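Local structure of N-acetylmuramoyl-L-alanine amidase domain-containing protein SAOUHSC_02979 (Staphylococcus aureus, 5T1Q) at residues N3-T8 with T165-T170; S98-S103 with N118-N123; N123-D128 with L132-A137; D244-P249 with C253-Y258; Y312-F317 with S332-L337. The protein probably acts as a secreted amidase on bacterial cell-wall peptidoglycan, this chain being its C-terminal part, with a glucosaminidase-like domain followed by a CHAP domain. All coordinates share one frame; numbering follows the deposited sequence.

How the contacts relate
These five contacts illustrate how interaction chemistry follows position in a fold. Contacts 2 and 3, both partly buried, share Asn123 and the two-stranded sheet of the glucosaminidase-like part: contact 3 is its ladder of backbone hydrogen bonds, contact 2 the apolar covering of one strand by a loop. Contact 1, partly buried about 21 Å from the chain's centre, joins two turns by van der Waals touches, and its Pro7 reaches the strands of contact 3. Contacts 4 and 5 are buried, adjoin each other in the CHAP part and bring together Cys253 and His314; one is aromatic, the other sparse and water-bridged. Leucines of contact 3 meet the 332-337 loop of contact 5, joining the two parts.

Contact 1: N3-T8 with T165-T170; sequences NPQLPT and TIYKPT
Two type I beta turns, Asn3 to Leu6 and Thr165 to Lys168, meet where Asn3 and Gln5 face Ile166 and Tyr167; the side chain of Asn3 also closes an Asx turn in its own loop. There Asn3 OD1 accepts from Gln5 N at 3.0 Å, the donor standing above the carbonyl plane and off the lone pairs. With CG held anti to the backbone N (chi1 -176°), the amide of Asn3 extends across the contact until ND2 meets the terminal methyl CD1 of Ile166 at 3.3 Å. That touch is van der Waals, since ND2 gives its hydrogen bond to Thr188 O. Tyr167 behaves alike: its OH bonds the same carbonyl, and it meets Gln5 only at the aliphatic part of the chain, Tyr167 OH to Gln5 CG 3.8 Å, the two side chains crossing at about a right angle. Within its own turn, Ile166 CG2 lies 3.4 Å above the Tyr167 ring plane, toward the rim. Both segments thus share one acceptor, Thr188 O, without a direct hydrogen bond to each other. Farther out, the Gln5 amide binds the backbone of Gly110 and Lys112, Tyr167 rests on Leu155 and Ile156 of helix 145-158, and Thr170 packs against helix 178-185.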
# COMPACT_ATOMS: atom_id res chain seq x y z
N ASN A 3 17.62 -10.44 11.68
CA ASN A 3 17.24 -10.12 10.28
C ASN A 3 17.09 -8.59 10.05
O ASN A 3 16.17 -7.98 10.58
CB ASN A 3 15.93 -10.85 9.94
CG ASN A 3 15.49 -10.67 8.48
OD1 ASN A 3 16.00 -9.83 7.74
ND2 ASN A 3 14.52 -11.48 8.07
N PRO A 4 18.01 -7.99 9.26
CA PRO A 4 17.95 -6.54 8.99
C PRO A 4 16.66 -6.00 8.32
O PRO A 4 16.35 -4.82 8.48
CB PRO A 4 19.17 -6.31 8.09
CG PRO A 4 20.12 -7.38 8.48
CD PRO A 4 19.25 -8.58 8.71
N GLN A 5 15.96 -6.84 7.55
CA GLN A 5 14.71 -6.41 6.91
C GLN A 5 13.54 -6.22 7.88
O GLN A 5 12.51 -5.66 7.51
CB GLN A 5 14.27 -7.37 5.79
CG GLN A 5 14.92 -7.09 4.45
CD GLN A 5 14.60 -5.71 3.92
OE1 GLN A 5 15.48 -4.88 3.78
NE2 GLN A 5 13.32 -5.44 3.69
N LEU A 6 13.68 -6.70 9.11
CA LEU A 6 12.61 -6.58 10.09
C LEU A 6 12.99 -5.53 11.11
O LEU A 6 14.14 -5.07 11.11
CB LEU A 6 12.33 -7.94 10.74
CG LEU A 6 11.96 -9.07 9.76
CD1 LEU A 6 11.84 -10.39 10.51
CD2 LEU A 6 10.68 -8.78 8.99
N PRO A 7 12.03 -5.09 11.95
CA PRO A 7 12.37 -4.09 12.96
C PRO A 7 13.39 -4.58 13.98
O PRO A 7 13.27 -5.69 14.49
CB PRO A 7 11.03 -3.82 13.66
CG PRO A 7 9.99 -4.21 12.68
CD PRO A 7 10.58 -5.33 11.88
N THR A 8 14.39 -3.75 14.25
CA THR A 8 15.41 -4.06 15.25
C THR A 8 14.90 -3.63 16.61
O THR A 8 13.87 -2.95 16.72
CB THR A 8 16.72 -3.32 14.97
OG1 THR A 8 16.48 -1.91 15.01
CG2 THR A 8 17.28 -3.71 13.61
N THR A 165 20.95 -18.79 3.93
CA THR A 165 19.91 -19.38 3.11
C THR A 165 18.51 -18.91 3.52
O THR A 165 17.51 -19.58 3.24
CB THR A 165 19.99 -20.92 3.20
OG1 THR A 165 19.80 -21.32 4.56
CG2 THR A 165 21.34 -21.41 2.70
N ILE A 166 18.42 -17.73 4.15
CA ILE A 166 17.14 -17.21 4.60
C ILE A 166 16.12 -17.08 3.45
O ILE A 166 14.94 -17.29 3.67
CB ILE A 166 17.29 -15.86 5.35
CG1 ILE A 166 15.98 -15.48 6.06
CG2 ILE A 166 17.78 -14.76 4.42
CD1 ILE A 166 16.02 -14.18 6.84
N TYR A 167 16.58 -16.79 2.24
CA TYR A 167 15.69 -16.68 1.07
C TYR A 167 15.87 -17.82 0.07
O TYR A 167 15.33 -17.77 -1.03
CB TYR A 167 15.89 -15.32 0.37
CG TYR A 167 15.61 -14.14 1.26
CD1 TYR A 167 14.34 -13.93 1.80
CD2 TYR A 167 16.60 -13.21 1.55
CE1 TYR A 167 14.08 -12.85 2.62
CE2 TYR A 167 16.35 -12.11 2.37
CZ TYR A 167 15.08 -11.94 2.91
OH TYR A 167 14.81 -10.86 3.73
N LYS A 168 16.61 -18.87 0.46
CA LYS A 168 16.82 -20.03 -0.41
C LYS A 168 15.50 -20.68 -0.86
O LYS A 168 15.39 -21.07 -2.02
CB LYS A 168 17.77 -21.06 0.23
CG LYS A 168 18.08 -22.26 -0.66
CD LYS A 168 19.12 -23.20 -0.07
CE LYS A 168 19.33 -24.39 -0.99
NZ LYS A 168 20.42 -25.30 -0.55
N PRO A 169 14.49 -20.79 0.04
CA PRO A 169 13.19 -21.35 -0.38
C PRO A 169 12.42 -20.56 -1.47
O PRO A 169 11.42 -21.06 -1.96
CB PRO A 169 12.39 -21.36 0.93
CG PRO A 169 13.42 -21.47 2.00
CD PRO A 169 14.58 -20.67 1.51
N THR A 170 12.85 -19.34 -1.81
CA THR A 170 12.20 -18.59 -2.89
C THR A 170 12.87 -18.88 -4.23
O THR A 170 12.34 -18.49 -5.28
CB THR A 170 12.22 -17.06 -2.68
OG1 THR A 170 13.55 -16.56 -2.82
CG2 THR A 170 11.63 -16.68 -1.32

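Contact 2: S98-S103 with N118-N123; sequences SALAKS and NSVPFN
Leu100 turns its CG to the far side of the CA-CB bond from the backbone N (chi1 177°), which carries CG and CD1 along the Phe122 ring toward CE1 and Val120, while Phe122 turns its ring nearly perpendicular to the plane of its CA, CB and CG (chi2 85°). The backbone at Leu100 sets CB over the ring face. The result is a CH-pi contact: Leu100 CB lies 4.1 Å from the centroid of the Phe122 ring, 15° from the normal. Farther along the leucine, CD1 of Leu100 lies 3.9 Å from Phe122 CE1. That methyl also touches Val120, two residues earlier on the strand and directed to the same loop, whose CG1 is 4.0 Å from Leu100 CD1. Ala99 uses a different side of the ring: its CB lies in the ring plane, at the edge, 4.0 Å from Phe122 CE2. The backbone takes part too, Leu100 N coming within 3.6 Å of Phe122 CZ.

What fixes this backbone is a compact turn headed by Ser98. Its OG accepts from Leu100 N at 3.3 Å, an ST turn, and its carbonyl oxygen O takes both Ala101 N, at 3.0 Å, and Lys102 N. Ser98 OG also accepts from Ala33 N, so the turn is tied to the N-terminal part of the chain. No hydrogen bond joins the two segments. The loop follows helix 82-93, and strand 119-128 carries Phe122 beside strand 131-140, whose Phe139 touches both Leu100 and Phe122.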
# COMPACT_ATOMS: atom_id res chain seq x y z
N SER A 98 6.78 5.79 -4.92
CA SER A 98 7.36 6.14 -3.62
C SER A 98 8.61 7.03 -3.73
O SER A 98 9.40 6.88 -4.65
CB SER A 98 7.74 4.88 -2.86
OG SER A 98 8.29 5.17 -1.59
N ALA A 99 8.78 7.93 -2.77
CA ALA A 99 9.95 8.81 -2.74
C ALA A 99 11.24 7.99 -2.57
O ALA A 99 12.32 8.42 -2.96
CB ALA A 99 9.82 9.84 -1.63
N LEU A 100 11.10 6.80 -1.98
CA LEU A 100 12.21 5.87 -1.78
C LEU A 100 12.63 5.21 -3.10
O LEU A 100 13.78 4.81 -3.26
CB LEU A 100 11.80 4.77 -0.79
CG LEU A 100 12.79 3.64 -0.48
CD1 LEU A 100 14.11 4.19 0.04
CD2 LEU A 100 12.18 2.68 0.52
N ALA A 101 11.69 5.10 -4.04
CA ALA A 101 11.94 4.46 -5.34
C ALA A 101 12.40 5.38 -6.45
O ALA A 101 12.93 4.90 -7.44
CB ALA A 101 10.70 3.72 -5.79
N LYS A 102 12.15 6.68 -6.35
CA LYS A 102 12.60 7.59 -7.42
C LYS A 102 13.87 8.35 -7.01
O LYS A 102 14.41 8.12 -5.92
CB LYS A 102 11.46 8.50 -7.91
CG LYS A 102 10.58 9.15 -6.86
CD LYS A 102 9.34 9.73 -7.53
CE LYS A 102 8.41 10.37 -6.51
NZ LYS A 102 7.09 10.69 -7.12
N SER A 103 14.36 9.19 -7.90
CA SER A 103 15.58 9.95 -7.64
C SER A 103 15.45 10.74 -6.34
O SER A 103 14.38 11.28 -6.06
CB SER A 103 15.88 10.90 -8.81
OG SER A 103 17.03 11.70 -8.54
N ASN A 118 26.07 4.47 1.13
CA ASN A 118 25.01 5.47 0.99
C ASN A 118 23.68 4.95 1.56
O ASN A 118 23.30 3.80 1.33
CB ASN A 118 24.86 5.88 -0.49
CG ASN A 118 26.14 6.50 -1.05
OD1 ASN A 118 26.66 6.06 -2.07
ND2 ASN A 118 26.67 7.51 -0.35
N SER A 119 22.98 5.82 2.28
CA SER A 119 21.75 5.44 2.95
C SER A 119 20.78 6.63 3.04
O SER A 119 21.20 7.79 2.91
CB SER A 119 22.12 4.92 4.34
OG SER A 119 21.05 4.19 4.92
N VAL A 120 19.50 6.34 3.24
CA VAL A 120 18.46 7.38 3.36
C VAL A 120 17.41 6.98 4.40
O VAL A 120 16.85 5.87 4.33
CB VAL A 120 17.78 7.69 2.00
CG1 VAL A 120 17.00 6.50 1.47
CG2 VAL A 120 16.87 8.92 2.11
N PRO A 121 17.13 7.87 5.38
CA PRO A 121 16.14 7.54 6.42
C PRO A 121 14.68 7.72 5.98
O PRO A 121 14.33 8.72 5.36
CB PRO A 121 16.48 8.53 7.54
CG PRO A 121 17.07 9.70 6.84
CD PRO A 121 17.84 9.13 5.68
N PHE A 122 13.86 6.72 6.29
CA PHE A 122 12.42 6.76 5.97
C PHE A 122 11.59 6.15 7.06
O PHE A 122 12.03 5.23 7.76
CB PHE A 122 12.10 5.98 4.69
CG PHE A 122 12.20 6.79 3.44
CD1 PHE A 122 13.42 6.95 2.79
CD2 PHE A 122 11.07 7.38 2.89
CE1 PHE A 122 13.50 7.70 1.62
CE2 PHE A 122 11.15 8.13 1.73
CZ PHE A 122 12.37 8.29 1.10
N ASN A 123 10.39 6.70 7.22
CA ASN A 123 9.39 6.13 8.11
C ASN A 123 8.79 4.99 7.31
O ASN A 123 8.53 5.14 6.11
CB ASN A 123 8.36 7.18 8.51
CG ASN A 123 8.96 8.27 9.36
OD1 ASN A 123 9.63 7.99 10.36
ND2 ASN A 123 8.75 9.51 8.97

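Contact 3: N123-D128 with L132-A137; sequences NTLEAD and LYSINA
Glu126 and Tyr133 meet face-on: Glu126 CB sits over one face of the tyrosine ring, 3.5 Å from its centroid and 21° off the normal, a CH-pi contact. Tyr133 achieves this by placing CG between its backbone N and carbonyl carbon (chi1 63°), which folds the ring back over the partner strand. On the same face of the sheet Thr124 and Ile135 lie side by side and point the same way, packed tightly with CG2 of Thr124 at 3.5 Å from CG1 of Ile135. The other face carries Asn123 and Asn136, where Asn136 ND2 donates to Asn123 OD1 at 3.2 Å from well above the carbonyl plane; a water gives OD1 a second bond and links it to Ser134 OG.

Beneath these side chains runs the backbone ladder. Thr124 N bonds Ile135 O at 2.8 Å and Ile135 N returns to Thr124 O at 3.1 Å; Glu126 N reaches Tyr133 O at 2.9 Å, with Tyr133 N bonding back to Glu126 O. A second water joins Ala127 O to Tyr133 OH. In the next shell Thr191 OG1 bonds both Glu126 OE1 and Ala127 N, Arg32 holds Thr124 OG1, and Lys15 makes a cation-pi contact with Tyr133. Alternating hydrogen-bonded and non-hydrogen-bonded pairs on strands joined by a short turn define an antiparallel beta hairpin, here 119-128 with 131-140.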
# COMPACT_ATOMS: atom_id res chain seq x y z
N ASN A 123 10.39 6.70 7.22
CA ASN A 123 9.39 6.13 8.11
C ASN A 123 8.79 4.99 7.31
O ASN A 123 8.53 5.14 6.11
CB ASN A 123 8.36 7.18 8.51
CG ASN A 123 8.96 8.27 9.36
OD1 ASN A 123 9.63 7.99 10.36
ND2 ASN A 123 8.75 9.51 8.97
N THR A 124 8.62 3.85 7.94
CA THR A 124 8.15 2.67 7.24
C THR A 124 7.09 1.99 8.11
O THR A 124 7.23 1.89 9.33
CB THR A 124 9.35 1.76 6.85
OG1 THR A 124 8.94 0.73 5.95
CG2 THR A 124 10.01 1.15 8.06
N LEU A 125 6.02 1.54 7.46
CA LEU A 125 4.89 0.95 8.16
C LEU A 125 5.07 -0.52 8.43
O LEU A 125 5.52 -1.29 7.57
CB LEU A 125 3.61 1.19 7.37
CG LEU A 125 3.30 2.65 7.06
CD1 LEU A 125 2.15 2.76 6.06
CD2 LEU A 125 3.01 3.43 8.33
N GLU A 126 4.69 -0.92 9.64
CA GLU A 126 4.83 -2.27 10.09
C GLU A 126 3.49 -2.69 10.69
O GLU A 126 2.59 -1.87 10.90
CB GLU A 126 5.90 -2.33 11.19
CG GLU A 126 7.28 -1.74 10.83
CD GLU A 126 8.06 -2.56 9.82
OE1 GLU A 126 7.66 -3.69 9.47
OE2 GLU A 126 9.12 -2.07 9.37
N ALA A 127 3.37 -3.98 10.97
CA ALA A 127 2.16 -4.51 11.55
C ALA A 127 2.45 -5.69 12.47
O ALA A 127 3.36 -6.48 12.21
CB ALA A 127 1.20 -4.92 10.45
N ASP A 128 1.73 -5.75 13.58
CA ASP A 128 1.77 -6.84 14.55
C ASP A 128 0.32 -7.34 14.48
O ASP A 128 -0.52 -6.97 15.30
CB ASP A 128 2.17 -6.33 15.94
CG ASP A 128 2.20 -7.43 17.00
OD1 ASP A 128 2.12 -8.62 16.65
OD2 ASP A 128 2.33 -7.08 18.20
N LEU A 132 -1.05 -1.59 13.86
CA LEU A 132 -0.14 -0.88 12.97
C LEU A 132 0.79 0.08 13.70
O LEU A 132 0.40 0.71 14.68
CB LEU A 132 -0.94 -0.09 11.92
CG LEU A 132 -1.62 -0.86 10.78
CD1 LEU A 132 -2.39 -2.07 11.27
CD2 LEU A 132 -2.55 0.07 10.02
N TYR A 133 2.02 0.18 13.23
CA TYR A 133 2.97 1.11 13.79
C TYR A 133 3.96 1.53 12.73
O TYR A 133 3.93 1.04 11.61
CB TYR A 133 3.67 0.52 15.02
CG TYR A 133 4.52 -0.70 14.77
CD1 TYR A 133 3.93 -1.96 14.70
CD2 TYR A 133 5.90 -0.61 14.65
CE1 TYR A 133 4.70 -3.09 14.49
CE2 TYR A 133 6.68 -1.75 14.45
CZ TYR A 133 6.07 -2.99 14.38
OH TYR A 133 6.82 -4.13 14.16
N SER A 134 4.83 2.46 13.10
CA SER A 134 5.81 3.01 12.20
C SER A 134 7.15 3.02 12.89
O SER A 134 7.23 3.13 14.10
CB SER A 134 5.41 4.45 11.87
OG SER A 134 6.29 5.03 10.93
N ILE A 135 8.21 2.85 12.10
CA ILE A 135 9.58 2.95 12.59
C ILE A 135 10.36 3.77 11.59
O ILE A 135 10.04 3.79 10.40
CB ILE A 135 10.29 1.59 12.80
CG1 ILE A 135 10.40 0.80 11.48
CG2 ILE A 135 9.58 0.77 13.87
CD1 ILE A 135 11.28 -0.43 11.59
N ASN A 136 11.37 4.48 12.08
CA ASN A 136 12.25 5.28 11.26
C ASN A 136 13.52 4.45 11.06
O ASN A 136 14.21 4.13 12.03
CB ASN A 136 12.56 6.59 11.98
CG ASN A 136 13.34 7.56 11.12
OD1 ASN A 136 14.44 7.94 11.47
ND2 ASN A 136 12.78 7.94 9.99
N ALA A 137 13.82 4.08 9.82
CA ALA A 137 15.00 3.27 9.53
C ALA A 137 15.75 3.70 8.27
O ALA A 137 15.20 4.37 7.39
CB ALA A 137 14.58 1.81 9.40
O HOH W 1 8.42 6.34 12.17
O HOH W 2 5.47 -6.26 13.95

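Contact 4: D244-P249 with C253-Y258; sequences DSMPYP and CTWYVY
Tyr248 OH is gripped twice, by Ser269 O and Leu272 N, and this hold on the far end of the ring goes with a near end pressed against the first turn of helix 253-262. There Tyr248 CB comes within 3.5 Å of Thr254 OG1, a plain touch, for that hydroxyl bonds Gln20 O. The Tyr248 and Tyr258 side chains cross at about a right angle, Tyr248 CD2 lying 4.1 Å from Tyr258 CB. One helical turn after Thr254, Tyr258 receives a CH-pi contact from Pro247, whose CG stands over the ring centre, 3.4 Å from the centroid and 9° off the normal. Two backbone carbonyls lie against Trp255: Tyr248 O near the indole plane, 3.5 Å from Trp255 CD1, and Pro249 O 3.3 Å from Trp255 CB. Met246, a selenomethionine, brings its SE obliquely to the indole in a Met-aromatic contact, less certain because the residue has two conformers. Cys253, directed away from this loop, meets His314, consistent with a Cys253-His314-Glu331 triad as in CHAP amidases. Since no hydrogen bond joins the two segments, their cohesion probably rests chiefly on dispersion and CH-pi attraction, the polar ends of Tyr248 and Thr254 being satisfied elsewhere.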
# COMPACT_ATOMS: atom_id res chain seq x y z
N ASP A 244 -1.58 13.28 -8.50
CA ASP A 244 -0.16 13.03 -8.44
C ASP A 244 0.33 13.59 -7.10
O ASP A 244 1.20 13.00 -6.45
CB ASP A 244 0.55 13.73 -9.60
CG ASP A 244 -0.04 13.36 -10.95
OD1 ASP A 244 -0.65 12.27 -11.08
OD2 ASP A 244 0.11 14.16 -11.90
N SER A 245 -0.23 14.74 -6.70
CA SER A 245 0.11 15.40 -5.43
C SER A 245 -0.15 14.49 -4.22
O SER A 245 -0.94 13.53 -4.30
CB SER A 245 -0.68 16.71 -5.27
OG SER A 245 -2.08 16.46 -5.15
N MSE A 246 0.49 14.82 -3.10
CA MSE A 246 0.41 14.04 -1.87
C MSE A 246 0.21 14.92 -0.67
O MSE A 246 1.15 15.17 0.07
CB MSE A 246 1.74 13.31 -1.77
CG MSE A 246 1.69 12.17 -0.76
SE MSE A 246 0.63 10.68 -1.47
CE MSE A 246 1.05 10.85 -3.38
N PRO A 247 -1.01 15.40 -0.45
CA PRO A 247 -1.28 16.28 0.70
C PRO A 247 -1.28 15.56 2.06
O PRO A 247 -1.05 16.21 3.08
CB PRO A 247 -2.65 16.89 0.36
CG PRO A 247 -3.31 15.86 -0.47
CD PRO A 247 -2.25 15.09 -1.20
N TYR A 248 -1.52 14.25 2.07
CA TYR A 248 -1.51 13.44 3.31
C TYR A 248 -0.65 12.18 3.06
O TYR A 248 -0.53 11.73 1.93
CB TYR A 248 -2.95 13.05 3.72
CG TYR A 248 -3.85 14.25 3.96
CD1 TYR A 248 -3.82 14.93 5.17
CD2 TYR A 248 -4.70 14.74 2.96
CE1 TYR A 248 -4.61 16.05 5.39
CE2 TYR A 248 -5.50 15.86 3.17
CZ TYR A 248 -5.45 16.50 4.38
OH TYR A 248 -6.22 17.61 4.62
N PRO A 249 -0.02 11.62 4.13
CA PRO A 249 0.82 10.42 3.96
C PRO A 249 0.08 9.29 3.24
O PRO A 249 -1.01 8.90 3.64
CB PRO A 249 1.14 10.02 5.40
CG PRO A 249 1.09 11.29 6.16
CD PRO A 249 -0.01 12.09 5.53
N CYS A 253 -5.85 7.08 6.44
CA CYS A 253 -7.28 7.36 6.30
C CYS A 253 -7.55 8.71 5.67
O CYS A 253 -8.48 8.86 4.90
CB CYS A 253 -8.01 7.25 7.63
SG CYS A 253 -7.44 8.37 8.94
N THR A 254 -6.71 9.68 6.00
CA THR A 254 -6.78 11.04 5.49
C THR A 254 -6.51 11.05 3.99
O THR A 254 -7.29 11.60 3.22
CB THR A 254 -5.74 11.91 6.21
OG1 THR A 254 -4.51 11.20 6.25
CG2 THR A 254 -6.14 12.18 7.64
N TRP A 255 -5.42 10.42 3.59
CA TRP A 255 -5.08 10.30 2.17
C TRP A 255 -6.20 9.61 1.38
O TRP A 255 -6.51 10.00 0.26
CB TRP A 255 -3.77 9.52 2.00
CG TRP A 255 -3.41 9.22 0.57
CD1 TRP A 255 -2.61 9.95 -0.25
CD2 TRP A 255 -3.86 8.10 -0.20
NE1 TRP A 255 -2.53 9.35 -1.49
CE2 TRP A 255 -3.28 8.21 -1.48
CE3 TRP A 255 -4.68 7.01 0.07
CZ2 TRP A 255 -3.52 7.28 -2.49
CZ3 TRP A 255 -4.91 6.07 -0.95
CH2 TRP A 255 -4.33 6.22 -2.21
N TYR A 256 -6.79 8.58 1.95
CA TYR A 256 -7.82 7.83 1.23
C TYR A 256 -9.03 8.70 0.94
O TYR A 256 -9.52 8.72 -0.18
CB TYR A 256 -8.22 6.53 1.97
CG TYR A 256 -9.39 5.86 1.30
CD1 TYR A 256 -9.20 5.04 0.18
CD2 TYR A 256 -10.70 6.10 1.74
CE1 TYR A 256 -10.27 4.46 -0.46
CE2 TYR A 256 -11.79 5.54 1.08
CZ TYR A 256 -11.57 4.72 -0.01
OH TYR A 256 -12.63 4.16 -0.65
N VAL A 257 -9.51 9.43 1.95
CA VAL A 257 -10.69 10.27 1.75
C VAL A 257 -10.43 11.41 0.73
O VAL A 257 -11.30 11.72 -0.09
CB VAL A 257 -11.23 10.81 3.08
CG1 VAL A 257 -12.44 11.70 2.84
CG2 VAL A 257 -11.59 9.67 4.03
N TYR A 258 -9.26 12.02 0.79
CA TYR A 258 -8.86 13.04 -0.16
C TYR A 258 -8.96 12.50 -1.58
O TYR A 258 -9.58 13.13 -2.45
CB TYR A 258 -7.44 13.52 0.14
CG TYR A 258 -6.87 14.49 -0.89
CD1 TYR A 258 -6.22 14.03 -2.03
CD2 TYR A 258 -6.98 15.87 -0.71
CE1 TYR A 258 -5.71 14.91 -2.99
CE2 TYR A 258 -6.48 16.76 -1.65
CZ TYR A 258 -5.85 16.28 -2.79
OH TYR A 258 -5.34 17.17 -3.71

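Contact 5: Y312-F317 with S332-L337; sequences YGHVAF and SNVKGL
Backbones at His314 and Val334 stay well apart, CA to CA 9.4 Å, one entering a regular strand and the other lying in an irregular loop. Asn333 takes left-handed helical backbone angles (phi 55°, psi 33°) and so turns the chain sharply just after Ser332. In place of a direct hydrogen bond a water spans the gap, donating to Val315 O at 2.8 Å and accepting from Ser332 N at 3.3 Å. Side chains meet at one place. An extended first torsion (chi1 -178°) points the His314 imidazole away from its own backbone N, and its CE1 touches the Val334 methyl CG1 at 3.4 Å; the methyl comes obliquely, and the side chains cross at about a right angle. Ser332 O lies near the ring plane at the edge, 4.3 Å from His314 CE1. The polar work is done elsewhere: His314 NE2 bonds Glu331 OE1, while Ser332 OG bonds Gly251 O. Cys253, His314 and Glu331 are arranged consistently with the Cys-His-Glu triad of CHAP domains, which probably marks the active site. Strand 314-321 runs between strands 298-301 and 327-332, helix 253-262 packs on it through residues including Cys253 and Val257, and the 332-337 loop leads into strand 339-345, where Val334 touches Ser341.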
# COMPACT_ATOMS: atom_id res chain seq x y z
N TYR A 312 -5.93 10.40 17.35
CA TYR A 312 -6.16 10.92 15.99
C TYR A 312 -7.59 10.89 15.47
O TYR A 312 -7.88 11.56 14.49
CB TYR A 312 -5.31 10.18 14.96
CG TYR A 312 -3.81 10.32 15.08
CD1 TYR A 312 -3.21 11.54 15.37
CD2 TYR A 312 -2.98 9.25 14.77
CE1 TYR A 312 -1.83 11.67 15.43
CE2 TYR A 312 -1.60 9.38 14.82
CZ TYR A 312 -1.03 10.58 15.15
OH TYR A 312 0.34 10.71 15.21
N GLY A 313 -8.47 10.12 16.08
CA GLY A 313 -9.81 9.97 15.54
C GLY A 313 -9.70 9.22 14.22
O GLY A 313 -8.74 8.50 13.97
N HIS A 314 -10.66 9.45 13.34
CA HIS A 314 -10.68 8.76 12.08
C HIS A 314 -11.51 9.52 11.07
O HIS A 314 -12.35 10.33 11.45
CB HIS A 314 -11.27 7.35 12.32
CG HIS A 314 -11.31 6.50 11.10
ND1 HIS A 314 -10.17 6.09 10.45
CD2 HIS A 314 -12.35 5.93 10.44
CE1 HIS A 314 -10.51 5.34 9.40
NE2 HIS A 314 -11.82 5.24 9.38
N VAL A 315 -11.26 9.28 9.80
CA VAL A 315 -12.03 9.88 8.73
C VAL A 315 -12.29 8.81 7.65
O VAL A 315 -11.44 7.97 7.36
CB VAL A 315 -11.39 11.19 8.19
CG1 VAL A 315 -10.06 10.93 7.48
CG2 VAL A 315 -12.34 11.92 7.27
N ALA A 316 -13.49 8.85 7.08
CA ALA A 316 -13.93 7.89 6.07
C ALA A 316 -14.76 8.60 5.03
O ALA A 316 -15.09 9.78 5.20
CB ALA A 316 -14.73 6.78 6.72
N PHE A 317 -15.08 7.89 3.95
CA PHE A 317 -15.87 8.45 2.86
C PHE A 317 -17.26 7.82 2.84
O PHE A 317 -17.38 6.60 2.91
CB PHE A 317 -15.14 8.17 1.53
CG PHE A 317 -15.87 8.68 0.32
CD1 PHE A 317 -15.76 10.00 -0.06
CD2 PHE A 317 -16.68 7.84 -0.44
CE1 PHE A 317 -16.43 10.49 -1.18
CE2 PHE A 317 -17.36 8.33 -1.55
CZ PHE A 317 -17.23 9.66 -1.93
N SER A 332 -9.43 3.41 4.79
CA SER A 332 -8.18 2.68 4.65
C SER A 332 -7.53 2.48 6.00
O SER A 332 -7.76 3.23 6.94
CB SER A 332 -7.21 3.46 3.76
OG SER A 332 -6.84 4.69 4.39
N ASN A 333 -6.69 1.45 6.05
CA ASN A 333 -5.89 1.08 7.21
C ASN A 333 -6.60 0.84 8.55
O ASN A 333 -6.02 1.08 9.60
CB ASN A 333 -4.66 2.03 7.33
CG ASN A 333 -3.59 1.73 6.27
OD1 ASN A 333 -3.90 1.45 5.11
ND2 ASN A 333 -2.34 1.78 6.65
N VAL A 334 -7.83 0.32 8.51
CA VAL A 334 -8.51 -0.11 9.75
C VAL A 334 -8.60 -1.64 9.80
O VAL A 334 -8.53 -2.22 10.87
CB VAL A 334 -9.93 0.51 9.97
CG1 VAL A 334 -9.89 2.01 9.78
CG2 VAL A 334 -10.97 -0.13 9.07
N LYS A 335 -8.75 -2.28 8.64
CA LYS A 335 -8.86 -3.74 8.58
C LYS A 335 -7.47 -4.39 8.55
O LYS A 335 -7.30 -5.54 8.97
CB LYS A 335 -9.69 -4.16 7.36
CG LYS A 335 -10.17 -5.61 7.36
CD LYS A 335 -11.20 -5.87 8.46
CE LYS A 335 -11.56 -7.35 8.59
NZ LYS A 335 -12.18 -7.93 7.36
N GLY A 336 -6.48 -3.64 8.09
CA GLY A 336 -5.10 -4.13 8.02
C GLY A 336 -4.20 -3.13 7.31
O GLY A 336 -4.68 -2.12 6.78
N LEU A 337 -2.91 -3.40 7.31
CA LEU A 337 -1.93 -2.53 6.65
C LEU A 337 -2.15 -2.48 5.13
O LEU A 337 -2.14 -3.51 4.47
CB LEU A 337 -0.51 -3.04 6.95
CG LEU A 337 0.68 -2.25 6.39
CD1 LEU A 337 0.68 -0.84 6.91
CD2 LEU A 337 1.99 -2.94 6.76
O HOH W 3 -10.23 6.53 5.31